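Local atomic coordinates of glutamate racemase (Escherichia coli, PDB entry 2JFN), a protein that belongs to the Asp/Glu/hydantoin racemase family, alpha/beta enzymes with two beta sheets, and holds bound ligands in two pockets. Residues V24-S29 with L47-A52; V36-R41 with Q271-E276; L85-V90 with P110-V115. All blocks are in the same frame, centred on the assembly; numbering follows the deposited sequence.

Interaction 1 (V24-S29 with L47-A52); sequences VLVFDS and LHYIYA. With GLU (glutamic acid), chain B.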
loop_
_atom_site.group_PDB
_atom_site.type_symbol
_atom_site.label_atom_id
_atom_site.label_comp_id
_atom_site.label_asym_id
_atom_site.label_seq_id
_atom_site.Cartn_x
_atom_site.Cartn_y
_atom_site.Cartn_z
ATOM N N VAL A 24 -14.279 -4.283 -6.849
ATOM C CA VAL A 24 -12.959 -4.509 -6.291
ATOM C C VAL A 24 -12.678 -3.583 -5.117
ATOM O O VAL A 24 -12.819 -2.365 -5.220
ATOM C CB VAL A 24 -11.864 -4.306 -7.358
ATOM C CG1 VAL A 24 -10.491 -4.364 -6.716
ATOM C CG2 VAL A 24 -11.993 -5.383 -8.432
ATOM N N LEU A 25 -12.279 -4.180 -4.002
ATOM C CA LEU A 25 -11.947 -3.420 -2.810
ATOM C C LEU A 25 -10.440 -3.241 -2.722
ATOM O O LEU A 25 -9.688 -4.191 -2.923
ATOM C CB LEU A 25 -12.418 -4.154 -1.549
ATOM C CG LEU A 25 -11.832 -3.637 -0.229
ATOM C CD1 LEU A 25 -12.337 -2.217 0.049
ATOM C CD2 LEU A 25 -12.222 -4.582 0.914
ATOM N N VAL A 26 -10.012 -2.014 -2.447
ATOM C CA VAL A 26 -8.602 -1.715 -2.246
ATOM C C VAL A 26 -8.563 -1.146 -0.820
ATOM O O VAL A 26 -9.206 -0.128 -0.532
ATOM C CB VAL A 26 -8.069 -0.672 -3.251
ATOM C CG1 VAL A 26 -6.600 -0.397 -2.968
ATOM C CG2 VAL A 26 -8.235 -1.197 -4.693
ATOM N N PHE A 27 -7.836 -1.825 0.064
ATOM C CA PHE A 27 -7.734 -1.435 1.470
ATOM C C PHE A 27 -6.339 -1.035 1.941
ATOM O O PHE A 27 -5.337 -1.590 1.498
ATOM C CB PHE A 27 -8.210 -2.585 2.364
ATOM C CG PHE A 27 -7.913 -2.378 3.830
ATOM C CD1 PHE A 27 -8.762 -1.613 4.628
ATOM C CD2 PHE A 27 -6.752 -2.897 4.397
ATOM C CE1 PHE A 27 -8.457 -1.363 5.966
ATOM C CE2 PHE A 27 -6.435 -2.653 5.736
ATOM C CZ PHE A 27 -7.288 -1.883 6.521
ATOM N N ASP A 28 -6.294 -0.071 2.854
ATOM C CA ASP A 28 -5.048 0.387 3.465
ATOM C C ASP A 28 -5.401 1.070 4.770
ATOM O O ASP A 28 -6.563 1.399 5.015
ATOM C CB ASP A 28 -4.302 1.400 2.588
ATOM C CG ASP A 28 -2.965 1.817 3.203
ATOM O OD1 ASP A 28 -2.573 2.999 3.096
ATOM O OD2 ASP A 28 -2.300 0.950 3.806
ATOM N N SER A 29 -4.392 1.290 5.604
ATOM C CA SER A 29 -4.583 1.971 6.875
ATOM C C SER A 29 -4.807 3.465 6.600
ATOM O O SER A 29 -5.473 4.156 7.371
ATOM C CB SER A 29 -3.343 1.784 7.745
ATOM O OG SER A 29 -2.203 2.282 7.071
ATOM N N LEU A 47 -13.883 -0.891 -13.573
ATOM C CA LEU A 47 -14.395 -1.652 -12.436
ATOM C C LEU A 47 -15.148 -0.782 -11.440
ATOM O O LEU A 47 -15.074 0.448 -11.490
ATOM C CB LEU A 47 -13.243 -2.347 -11.707
ATOM C CG LEU A 47 -12.294 -3.193 -12.554
ATOM C CD1 LEU A 47 -11.240 -3.810 -11.661
ATOM C CD2 LEU A 47 -13.076 -4.273 -13.281
ATOM N N HIS A 48 -15.898 -1.428 -10.552
ATOM C CA HIS A 48 -16.619 -0.714 -9.501
ATOM C C HIS A 48 -15.656 -0.768 -8.324
ATOM O O HIS A 48 -15.574 -1.783 -7.627
ATOM C CB HIS A 48 -17.913 -1.426 -9.105
ATOM C CG HIS A 48 -18.534 -0.881 -7.852
ATOM N ND1 HIS A 48 -19.023 -1.690 -6.848
ATOM C CD2 HIS A 48 -18.756 0.393 -7.447
ATOM C CE1 HIS A 48 -19.519 -0.939 -5.879
ATOM N NE2 HIS A 48 -19.368 0.329 -6.219
ATOM N N TYR A 49 -14.923 0.314 -8.117
ATOM C CA TYR A 49 -13.948 0.357 -7.042
ATOM C C TYR A 49 -14.472 0.879 -5.713
ATOM O O TYR A 49 -15.279 1.811 -5.653
ATOM C CB TYR A 49 -12.738 1.206 -7.448
ATOM C CG TYR A 49 -11.869 0.602 -8.531
ATOM C CD1 TYR A 49 -11.990 1.006 -9.860
ATOM C CD2 TYR A 49 -10.904 -0.358 -8.218
ATOM C CE1 TYR A 49 -11.160 0.475 -10.862
ATOM C CE2 TYR A 49 -10.075 -0.899 -9.203
ATOM C CZ TYR A 49 -10.208 -0.476 -10.524
ATOM O OH TYR A 49 -9.370 -1.000 -11.489
ATOM N N ILE A 50 -14.000 0.250 -4.649
ATOM C CA ILE A 50 -14.332 0.659 -3.299
ATOM C C ILE A 50 -12.985 0.854 -2.627
ATOM O O ILE A 50 -12.159 -0.063 -2.613
ATOM C CB ILE A 50 -15.084 -0.435 -2.521
ATOM C CG1 ILE A 50 -16.431 -0.734 -3.187
ATOM C CG2 ILE A 50 -15.292 0.014 -1.073
ATOM C CD1 ILE A 50 -17.078 -2.012 -2.671
ATOM N N TYR A 51 -12.746 2.049 -2.104
ATOM C CA TYR A 51 -11.504 2.313 -1.397
ATOM C C TYR A 51 -11.873 2.455 0.069
ATOM O O TYR A 51 -12.769 3.226 0.418
ATOM C CB TYR A 51 -10.835 3.604 -1.880
ATOM C CG TYR A 51 -9.451 3.798 -1.280
ATOM C CD1 TYR A 51 -9.240 4.651 -0.196
ATOM C CD2 TYR A 51 -8.364 3.065 -1.758
ATOM C CE1 TYR A 51 -7.974 4.761 0.404
ATOM C CE2 TYR A 51 -7.099 3.169 -1.172
ATOM C CZ TYR A 51 -6.909 4.011 -0.093
ATOM O OH TYR A 51 -5.656 4.068 0.494
ATOM N N ALA A 52 -11.198 1.702 0.927
ATOM C CA ALA A 52 -11.475 1.778 2.355
ATOM C C ALA A 52 -10.184 2.015 3.118
ATOM O O ALA A 52 -9.180 1.334 2.886
ATOM C CB ALA A 52 -12.136 0.487 2.832
HETATM N N GLU B . 0.381 1.854 3.635
HETATM C CA GLU B . 1.329 1.508 4.698
HETATM C C GLU B . 1.836 0.099 4.455
HETATM O O GLU B . 2.048 -0.307 3.255
HETATM C CB GLU B . 0.633 1.601 6.064
HETATM C CG GLU B . 1.529 2.348 7.077
HETATM C CD GLU B . 0.999 2.188 8.496
HETATM O OE1 GLU B . 1.783 2.150 9.441
HETATM O OE2 GLU B . -0.215 2.106 8.711
HETATM O OXT GLU B . 2.064 -0.679 5.439
#

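Interaction 2 (V36-R41 with Q271-E276); sequences VYDEIR and QRYGFE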
loop_
_atom_site.group_PDB
_atom_site.type_symbol
_atom_site.label_atom_id
_atom_site.label_comp_id
_atom_site.label_asym_id
_atom_site.label_seq_id
_atom_site.Cartn_x
_atom_site.Cartn_y
_atom_site.Cartn_z
ATOM N N VAL A 36 -1.495 1.934 -5.093
ATOM C CA VAL A 36 -1.749 0.616 -5.671
ATOM C C VAL A 36 -3.003 0.680 -6.524
ATOM O O VAL A 36 -3.051 0.140 -7.634
ATOM C CB VAL A 36 -1.937 -0.454 -4.570
ATOM C CG1 VAL A 36 -2.204 -1.824 -5.204
ATOM C CG2 VAL A 36 -0.692 -0.510 -3.694
ATOM N N TYR A 37 -4.023 1.356 -6.002
ATOM C CA TYR A 37 -5.263 1.509 -6.739
ATOM C C TYR A 37 -5.009 2.224 -8.066
ATOM O O TYR A 37 -5.551 1.840 -9.099
ATOM C CB TYR A 37 -6.284 2.292 -5.898
ATOM C CG TYR A 37 -7.320 3.018 -6.719
ATOM C CD1 TYR A 37 -7.161 4.366 -7.039
ATOM C CD2 TYR A 37 -8.442 2.350 -7.211
ATOM C CE1 TYR A 37 -8.096 5.036 -7.831
ATOM C CE2 TYR A 37 -9.381 3.010 -8.005
ATOM C CZ TYR A 37 -9.201 4.348 -8.307
ATOM O OH TYR A 37 -10.129 5.007 -9.076
ATOM N N ASP A 38 -4.181 3.260 -8.035
ATOM C CA ASP A 38 -3.876 4.029 -9.234
ATOM C C ASP A 38 -3.355 3.124 -10.360
ATOM O O ASP A 38 -3.750 3.279 -11.516
ATOM C CB ASP A 38 -2.857 5.118 -8.886
ATOM C CG ASP A 38 -2.872 6.277 -9.862
ATOM O OD1 ASP A 38 -3.899 6.486 -10.543
ATOM O OD2 ASP A 38 -1.850 6.999 -9.932
ATOM N N GLU A 39 -2.486 2.175 -10.015
ATOM C CA GLU A 39 -1.936 1.234 -10.994
ATOM C C GLU A 39 -3.024 0.270 -11.469
ATOM O O GLU A 39 -3.125 -0.045 -12.655
ATOM C CB GLU A 39 -0.794 0.427 -10.375
ATOM C CG GLU A 39 0.457 1.225 -10.051
ATOM C CD GLU A 39 1.344 1.451 -11.264
ATOM O OE1 GLU A 39 2.438 2.031 -11.097
ATOM O OE2 GLU A 39 0.956 1.046 -12.380
ATOM N N ILE A 40 -3.839 -0.205 -10.537
ATOM C CA ILE A 40 -4.910 -1.124 -10.892
ATOM C C ILE A 40 -5.921 -0.481 -11.840
ATOM O O ILE A 40 -6.288 -1.079 -12.856
ATOM C CB ILE A 40 -5.645 -1.636 -9.637
ATOM C CG1 ILE A 40 -4.674 -2.419 -8.748
ATOM C CG2 ILE A 40 -6.823 -2.521 -10.044
ATOM C CD1 ILE A 40 -5.278 -2.878 -7.432
ATOM N N ARG A 41 -6.368 0.733 -11.527
ATOM C CA ARG A 41 -7.347 1.402 -12.378
ATOM C C ARG A 41 -6.779 1.759 -13.744
ATOM O O ARG A 41 -7.517 1.860 -14.717
ATOM C CB ARG A 41 -7.895 2.673 -11.720
ATOM C CG ARG A 41 -6.914 3.828 -11.645
ATOM C CD ARG A 41 -7.645 5.169 -11.622
ATOM N NE ARG A 41 -6.731 6.277 -11.357
ATOM C CZ ARG A 41 -7.083 7.560 -11.354
ATOM N NH1 ARG A 41 -8.338 7.911 -11.607
ATOM N NH2 ARG A 41 -6.177 8.493 -11.093
ATOM N N GLN A 271 -11.587 12.448 -4.775
ATOM C CA GLN A 271 -12.373 12.760 -5.964
ATOM C C GLN A 271 -11.488 12.795 -7.212
ATOM O O GLN A 271 -11.887 12.298 -8.267
ATOM C CB GLN A 271 -13.126 14.084 -5.766
ATOM C CG GLN A 271 -14.341 13.922 -4.846
ATOM C CD GLN A 271 -15.048 15.234 -4.521
ATOM O OE1 GLN A 271 -16.218 15.235 -4.132
ATOM N NE2 GLN A 271 -14.340 16.347 -4.665
ATOM N N ARG A 272 -10.290 13.361 -7.088
ATOM C CA ARG A 272 -9.350 13.396 -8.208
ATOM C C ARG A 272 -8.968 11.965 -8.604
ATOM O O ARG A 272 -8.677 11.693 -9.771
ATOM C CB ARG A 272 -8.079 14.180 -7.847
ATOM C CG ARG A 272 -8.213 15.696 -7.992
ATOM C CD ARG A 272 -6.847 16.375 -8.122
ATOM N NE ARG A 272 -6.092 16.381 -6.871
ATOM C CZ ARG A 272 -6.410 17.117 -5.808
ATOM N NH1 ARG A 272 -7.474 17.916 -5.843
ATOM N NH2 ARG A 272 -5.670 17.052 -4.706
ATOM N N TYR A 273 -8.974 11.055 -7.631
ATOM C CA TYR A 273 -8.647 9.652 -7.887
ATOM C C TYR A 273 -9.804 8.859 -8.495
ATOM O O TYR A 273 -9.621 7.727 -8.940
ATOM C CB TYR A 273 -8.183 8.949 -6.604
ATOM C CG TYR A 273 -6.688 8.997 -6.377
ATOM C CD1 TYR A 273 -6.113 9.969 -5.560
ATOM C CD2 TYR A 273 -5.843 8.071 -6.993
ATOM C CE1 TYR A 273 -4.736 10.020 -5.362
ATOM C CE2 TYR A 273 -4.466 8.112 -6.801
ATOM C CZ TYR A 273 -3.919 9.087 -5.987
ATOM O OH TYR A 273 -2.557 9.131 -5.801
ATOM N N GLY A 274 -10.999 9.441 -8.515
ATOM C CA GLY A 274 -12.126 8.736 -9.099
ATOM C C GLY A 274 -13.205 8.292 -8.127
ATOM O O GLY A 274 -14.103 7.541 -8.502
ATOM N N PHE A 275 -13.118 8.736 -6.878
ATOM C CA PHE A 275 -14.127 8.380 -5.883
ATOM C C PHE A 275 -14.942 9.634 -5.612
ATOM O O PHE A 275 -14.464 10.566 -4.967
ATOM C CB PHE A 275 -13.474 7.886 -4.588
ATOM C CG PHE A 275 -12.605 6.674 -4.775
ATOM C CD1 PHE A 275 -11.232 6.808 -4.962
ATOM C CD2 PHE A 275 -13.165 5.403 -4.805
ATOM C CE1 PHE A 275 -10.426 5.687 -5.183
ATOM C CE2 PHE A 275 -12.372 4.277 -5.024
ATOM C CZ PHE A 275 -10.997 4.421 -5.214
ATOM N N GLU A 276 -16.167 9.654 -6.122
ATOM C CA GLU A 276 -17.047 10.806 -5.967
ATOM C C GLU A 276 -17.511 11.040 -4.543
ATOM O O GLU A 276 -17.646 12.185 -4.104
ATOM C CB GLU A 276 -18.281 10.643 -6.857
ATOM C CG GLU A 276 -19.000 9.312 -6.674
ATOM C CD GLU A 276 -20.507 9.441 -6.811
ATOM O OE1 GLU A 276 -20.969 10.156 -7.731
ATOM O OE2 GLU A 276 -21.234 8.820 -6.005
HETATM O O HOH W 1 -0.915 7.740 -7.300
HETATM O O HOH W 2 -10.139 10.420 -12.508
HETATM O O HOH W 3 -6.936 11.033 -12.348
#

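Interaction 3 (L85-V90 with P110-V115); sequences LALAVV and PVVGVV. With UMA (uridine-5'-diphosphate-N-acetylmuramoyl-L-alanine), chain C.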
loop_
_atom_site.group_PDB
_atom_site.type_symbol
_atom_site.label_atom_id
_atom_site.label_comp_id
_atom_site.label_asym_id
_atom_site.label_seq_id
_atom_site.Cartn_x
_atom_site.Cartn_y
_atom_site.Cartn_z
ATOM N N LEU A 85 -18.089 -8.669 -2.953
ATOM C CA LEU A 85 -16.815 -8.358 -3.595
ATOM C C LEU A 85 -16.342 -9.420 -4.575
ATOM O O LEU A 85 -16.493 -10.608 -4.333
ATOM C CB LEU A 85 -15.735 -8.164 -2.525
ATOM C CG LEU A 85 -16.017 -7.155 -1.409
ATOM C CD1 LEU A 85 -14.899 -7.197 -0.367
ATOM C CD2 LEU A 85 -16.151 -5.768 -2.007
ATOM N N ALA A 86 -15.781 -8.980 -5.694
ATOM C CA ALA A 86 -15.241 -9.909 -6.674
ATOM C C ALA A 86 -13.794 -10.183 -6.253
ATOM O O ALA A 86 -13.261 -11.268 -6.469
ATOM C CB ALA A 86 -15.284 -9.286 -8.076
ATOM N N LEU A 87 -13.170 -9.196 -5.618
ATOM C CA LEU A 87 -11.784 -9.327 -5.186
ATOM C C LEU A 87 -11.406 -8.189 -4.247
ATOM O O LEU A 87 -11.949 -7.088 -4.346
ATOM C CB LEU A 87 -10.873 -9.307 -6.423
ATOM C CG LEU A 87 -9.348 -9.241 -6.306
ATOM C CD1 LEU A 87 -8.743 -9.751 -7.611
ATOM C CD2 LEU A 87 -8.887 -7.808 -6.031
ATOM N N ALA A 88 -10.475 -8.462 -3.340
ATOM C CA ALA A 88 -10.001 -7.460 -2.395
ATOM C C ALA A 88 -8.476 -7.411 -2.384
ATOM O O ALA A 88 -7.801 -8.443 -2.443
ATOM C CB ALA A 88 -10.511 -7.770 -0.999
ATOM N N VAL A 89 -7.942 -6.200 -2.306
ATOM C CA VAL A 89 -6.501 -5.996 -2.271
ATOM C C VAL A 89 -6.099 -5.355 -0.953
ATOM O O VAL A 89 -6.606 -4.293 -0.593
ATOM C CB VAL A 89 -6.032 -5.056 -3.401
ATOM C CG1 VAL A 89 -4.511 -4.934 -3.369
ATOM C CG2 VAL A 89 -6.517 -5.566 -4.751
ATOM N N VAL A 90 -5.205 -6.011 -0.225
ATOM C CA VAL A 90 -4.712 -5.468 1.025
ATOM C C VAL A 90 -3.476 -4.684 0.589
ATOM O O VAL A 90 -2.357 -5.193 0.654
ATOM C CB VAL A 90 -4.316 -6.593 2.003
ATOM C CG1 VAL A 90 -3.830 -6.000 3.318
ATOM C CG2 VAL A 90 -5.524 -7.506 2.257
ATOM N N PRO A 110 -11.059 -13.951 -4.201
ATOM C CA PRO A 110 -9.604 -13.855 -4.090
ATOM C C PRO A 110 -9.130 -12.616 -3.336
ATOM O O PRO A 110 -9.740 -11.551 -3.414
ATOM C CB PRO A 110 -9.148 -13.888 -5.549
ATOM C CG PRO A 110 -10.285 -13.246 -6.271
ATOM C CD PRO A 110 -11.497 -13.846 -5.604
ATOM N N VAL A 111 -8.049 -12.779 -2.587
ATOM C CA VAL A 111 -7.477 -11.680 -1.824
ATOM C C VAL A 111 -6.038 -11.486 -2.279
ATOM O O VAL A 111 -5.264 -12.439 -2.329
ATOM C CB VAL A 111 -7.491 -11.973 -0.310
ATOM C CG1 VAL A 111 -6.902 -10.790 0.461
ATOM C CG2 VAL A 111 -8.927 -12.261 0.156
ATOM N N VAL A 112 -5.690 -10.253 -2.624
ATOM C CA VAL A 112 -4.338 -9.946 -3.068
ATOM C C VAL A 112 -3.577 -9.277 -1.937
ATOM O O VAL A 112 -4.113 -8.410 -1.242
ATOM C CB VAL A 112 -4.357 -9.012 -4.301
ATOM C CG1 VAL A 112 -2.939 -8.620 -4.698
ATOM C CG2 VAL A 112 -5.040 -9.706 -5.449
ATOM N N GLY A 113 -2.334 -9.703 -1.743
ATOM C CA GLY A 113 -1.511 -9.130 -0.700
ATOM C C GLY A 113 -0.340 -8.387 -1.309
ATOM O O GLY A 113 -0.159 -8.390 -2.529
ATOM N N VAL A 114 0.457 -7.750 -0.455
ATOM C CA VAL A 114 1.621 -6.997 -0.912
ATOM C C VAL A 114 2.849 -7.254 -0.056
ATOM O O VAL A 114 2.782 -7.262 1.180
ATOM C CB VAL A 114 1.374 -5.486 -0.878
ATOM C CG1 VAL A 114 0.174 -5.123 -1.743
ATOM C CG2 VAL A 114 1.170 -5.039 0.557
ATOM N N VAL A 115 3.971 -7.485 -0.720
ATOM C CA VAL A 115 5.235 -7.693 -0.036
ATOM C C VAL A 115 6.231 -6.809 -0.783
ATOM O O VAL A 115 6.075 -6.575 -1.981
ATOM C CB VAL A 115 5.697 -9.170 -0.103
ATOM C CG1 VAL A 115 4.776 -10.043 0.738
ATOM C CG2 VAL A 115 5.705 -9.653 -1.540
HETATM N N1 UMA C . 3.672 -8.488 -5.773
HETATM C C2 UMA C . 2.889 -8.525 -4.512
HETATM N N3 UMA C . 1.679 -9.199 -4.586
HETATM C C4 UMA C . 1.157 -9.830 -5.725
HETATM C C5 UMA C . 2.012 -9.753 -6.983
HETATM C C6 UMA C . 3.192 -9.101 -6.941
HETATM O O2 UMA C . 3.254 -8.003 -3.469
HETATM O O4 UMA C . 0.072 -10.389 -5.663
HETATM C C1B UMA C . 4.987 -7.758 -5.711
HETATM C C2B UMA C . 6.080 -8.657 -5.159
HETATM O "O2'" UMA C . 7.008 -7.970 -4.231
HETATM C C3B UMA C . 6.811 -9.253 -6.316
HETATM C C4B UMA C . 6.709 -8.081 -7.273
HETATM O O4B UMA C . 5.496 -7.401 -6.974
HETATM O O3B UMA C . 8.132 -9.532 -5.781
HETATM C C5B UMA C . 6.652 -8.448 -8.702
HETATM O O5B UMA C . 5.736 -9.466 -8.896
HETATM P PA UMA C . 5.557 -10.240 -10.273
HETATM O O1A UMA C . 4.227 -10.857 -10.169
HETATM O O2A UMA C . 5.744 -9.325 -11.353
HETATM O O3A UMA C . 6.697 -11.388 -10.181
HETATM P PB UMA C . 7.657 -11.893 -9.010
HETATM O O1B UMA C . 8.567 -10.861 -8.561
HETATM O O2B UMA C . 8.220 -13.179 -9.432
HETATM O "O1'" UMA C . 6.533 -12.269 -7.873
HETATM C "C1'" UMA C . 6.129 -13.577 -7.468
HETATM C "C2'" UMA C . 4.648 -13.647 -7.206
HETATM N "N2'" UMA C . 3.860 -13.345 -8.415
HETATM C "C7'" UMA C . 3.122 -14.280 -9.037
HETATM O "O7'" UMA C . 2.925 -15.387 -8.546
HETATM C "C8'" UMA C . 2.500 -13.943 -10.376
HETATM C "C3'" UMA C . 4.317 -12.678 -6.058
HETATM O "O3'" UMA C . 2.897 -12.772 -5.695
HETATM C "C4'" UMA C . 5.177 -12.976 -4.807
HETATM O "O4'" UMA C . 4.892 -12.060 -3.769
HETATM C "C5'" UMA C . 6.664 -12.922 -5.169
HETATM O "O5'" UMA C . 6.909 -13.868 -6.278
HETATM C "C6'" UMA C . 7.584 -13.338 -4.036
HETATM O "O6'" UMA C . 7.222 -14.626 -3.558
HETATM C C18 UMA C . 2.118 -13.957 -5.392
HETATM C C19 UMA C . 1.986 -14.236 -3.931
HETATM O O18 UMA C . 1.868 -15.375 -3.517
HETATM C C20 UMA C . 0.806 -13.892 -6.202
HETATM N N4 UMA C . 2.006 -13.148 -3.143
HETATM C C21 UMA C . 1.748 -13.134 -1.696
HETATM C C22 UMA C . 0.442 -13.858 -1.253
HETATM O O19 UMA C . -0.512 -13.865 -2.063
HETATM O O20 UMA C . 0.401 -14.412 -0.125
HETATM C C23 UMA C . 1.718 -11.682 -1.202
#

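Interaction 1 (V24-S29 with L47-A52)
Val26 and Ile50 lie at the middle of a parallel strand pair, where Val26 N donates to Ile50 O over 2.9 Å. Four more backbone bonds flank this one, from Val24 N to His48 O at one end to Asp28 N to Ala52 O at the other, and the strand directions differ by 21°. Packing is closest along the ladder, where the side chains on both faces are buried. On one face, Leu25 turns its CD1 branch back toward the neighbouring strand, 3.9 Å from Ala52 CB and equally close to Ile50 CG2. On the other, the Tyr51 ring slants across Val26, with Tyr51 CD2 3.5 Å from Val26 O and Tyr51 CE2 4.0 Å from Val26 CG1. The looser side is the start of 47-52: partly exposed Leu47 precedes the strand and adds one apolar touch, Leu47 CD1 to Val24 CG2 at 3.7 Å. At the far end the first strand runs into the glutamic acid pocket. The ligand N donates to Asp28 OD2 (2.8 Å), with a weak second bond to Asp28 OD1, while Ser29 OG donates to the ligand OE2 at 2.6 Å. Gly30 N and Gly33 N also bond to Asp28 OD1, which probably helps to fix the carboxylate. The pair belongs to a beta-alpha-beta unit: helix 33-43 covers Val26, Tyr49 and Tyr51, helix 65-82 covers Leu25, Phe27 and Ile50, and strand 87-90 pairs with 21-28.

Interaction 2 (V36-R41 with Q271-E276)
Tyr37 meets residues 271-276 through both its hydroxyl and its ring. The hydroxyl donates to Tyr273 O across 2.8 Å, and that oxygen lies at the ring edge, in the ring plane. Tyr37 and Phe275 reach toward each other from opposite directions, and Phe275 CZ lies over the rim of one Tyr37 face, 3.5 Å from Tyr37 CE2, with the ring planes at 45°. The Tyr273 side chain slides past Tyr37, bringing Tyr273 CD2 to 3.9 Å from Tyr37 CE1. One residue on, Asp38 crosses Tyr273 at about a right angle and places its CG 3.9 Å from Tyr273 CE2. A water extends this link: it donates to Asp38 OD2 and is 2.6 Å from Tyr273 OH. The acceptor carbonyl of Tyr273 stands just before Gly274, the first residue to leave helical angles; the phi of Gly274, 111°, and two bonds back into the last turn define a Schellman motif. Arg41, a turn after Tyr37, starts with CG between its backbone N and carbonyl carbon (chi1 71°), and that CG sits over the rim of the Tyr37 face opposite the one Phe275 takes. Its guanidinium grips a single oxygen of Asp38 side-on, through Arg41 NE to Asp38 OD1 at 3.0 Å and Arg41 NH2 at 3.1 Å, a salt bridge within the helix. Tyr273 O lies over the guanidinium face, too poorly angled to bond, whereas a water accepting from Arg41 NH2 donates to Arg272 O.

Interaction 3 (L85-V90 with P110-V115)
Val89 and Val112 both hold CG1 trans to their own backbone N (chi1 -177° and 176°), which lays the two side chains alongside one another, pointing the same way, with Val89 CG2 4.1 Å from Val112 CB. Leu87 has the corresponding torsion and crosses the Pro110 ring at about a right angle, while Val90 CG2 meets Val111 CG1 obliquely. Three bonds make the parallel ladder: Ala88 N to Pro110 O at 3.2 Å, Val112 N to Ala88 O at 2.8 Å, and Val90 N to Val112 O, also 2.8 Å and nearly straight at 174°. The ladder stops at Pro110, which has no N-H to give; its CD instead sits 3.2 Å from Ala86 O, a buried oxygen with no hydrogen-bonding partner in the model. Beyond Val112 the backbone leaves the pairing and turns its polar groups to uridine-5'-diphosphate-N-acetylmuramoyl-L-alanine. Gly113 O accepts from the ligand N3 (2.9 Å) and Val115 N donates to its O2 (2.9 Å), so main-chain atoms read one edge of the uracil, and Val115 O accepts from the ribose O2' at 2.8 Å. The two strands are the ends of a beta-alpha-beta crossover through helix 93-106, which packs on Val90 and Val111; helix 228-241 covers Leu87, Val89, Val112 and Val114, and strand 21-28 pairs with 87-90.

How the interactions relate
Interactions 1 and 3 share one sheet: strands 21-28 and 87-90 are neighbours, probably bonded by Leu25 O to Val89 N at 2.7 Å and Phe27 N to Val89 O at 2.8 Å, with contact centres about 9 Å apart. Interaction 2 packs against interaction 1, its centre also about 9 Å away; the Tyr37 and Tyr49 rings meet edge-to-face, and Phe275 CZ lies 3.4 Å from Tyr51 CB. Interaction 2 reaches interaction 3 more lightly, Ile40 CD1 to Val89 CG2 being 4.0 Å. Interaction 1 touches glutamic acid directly. Interaction 3 binds uridine-5'-diphosphate-N-acetylmuramoyl-L-alanine, yet the Val114 side chain is about 6 Å from glutamic acid; in interaction 2 the Tyr37 side chain is about 12 Å from glutamic acid.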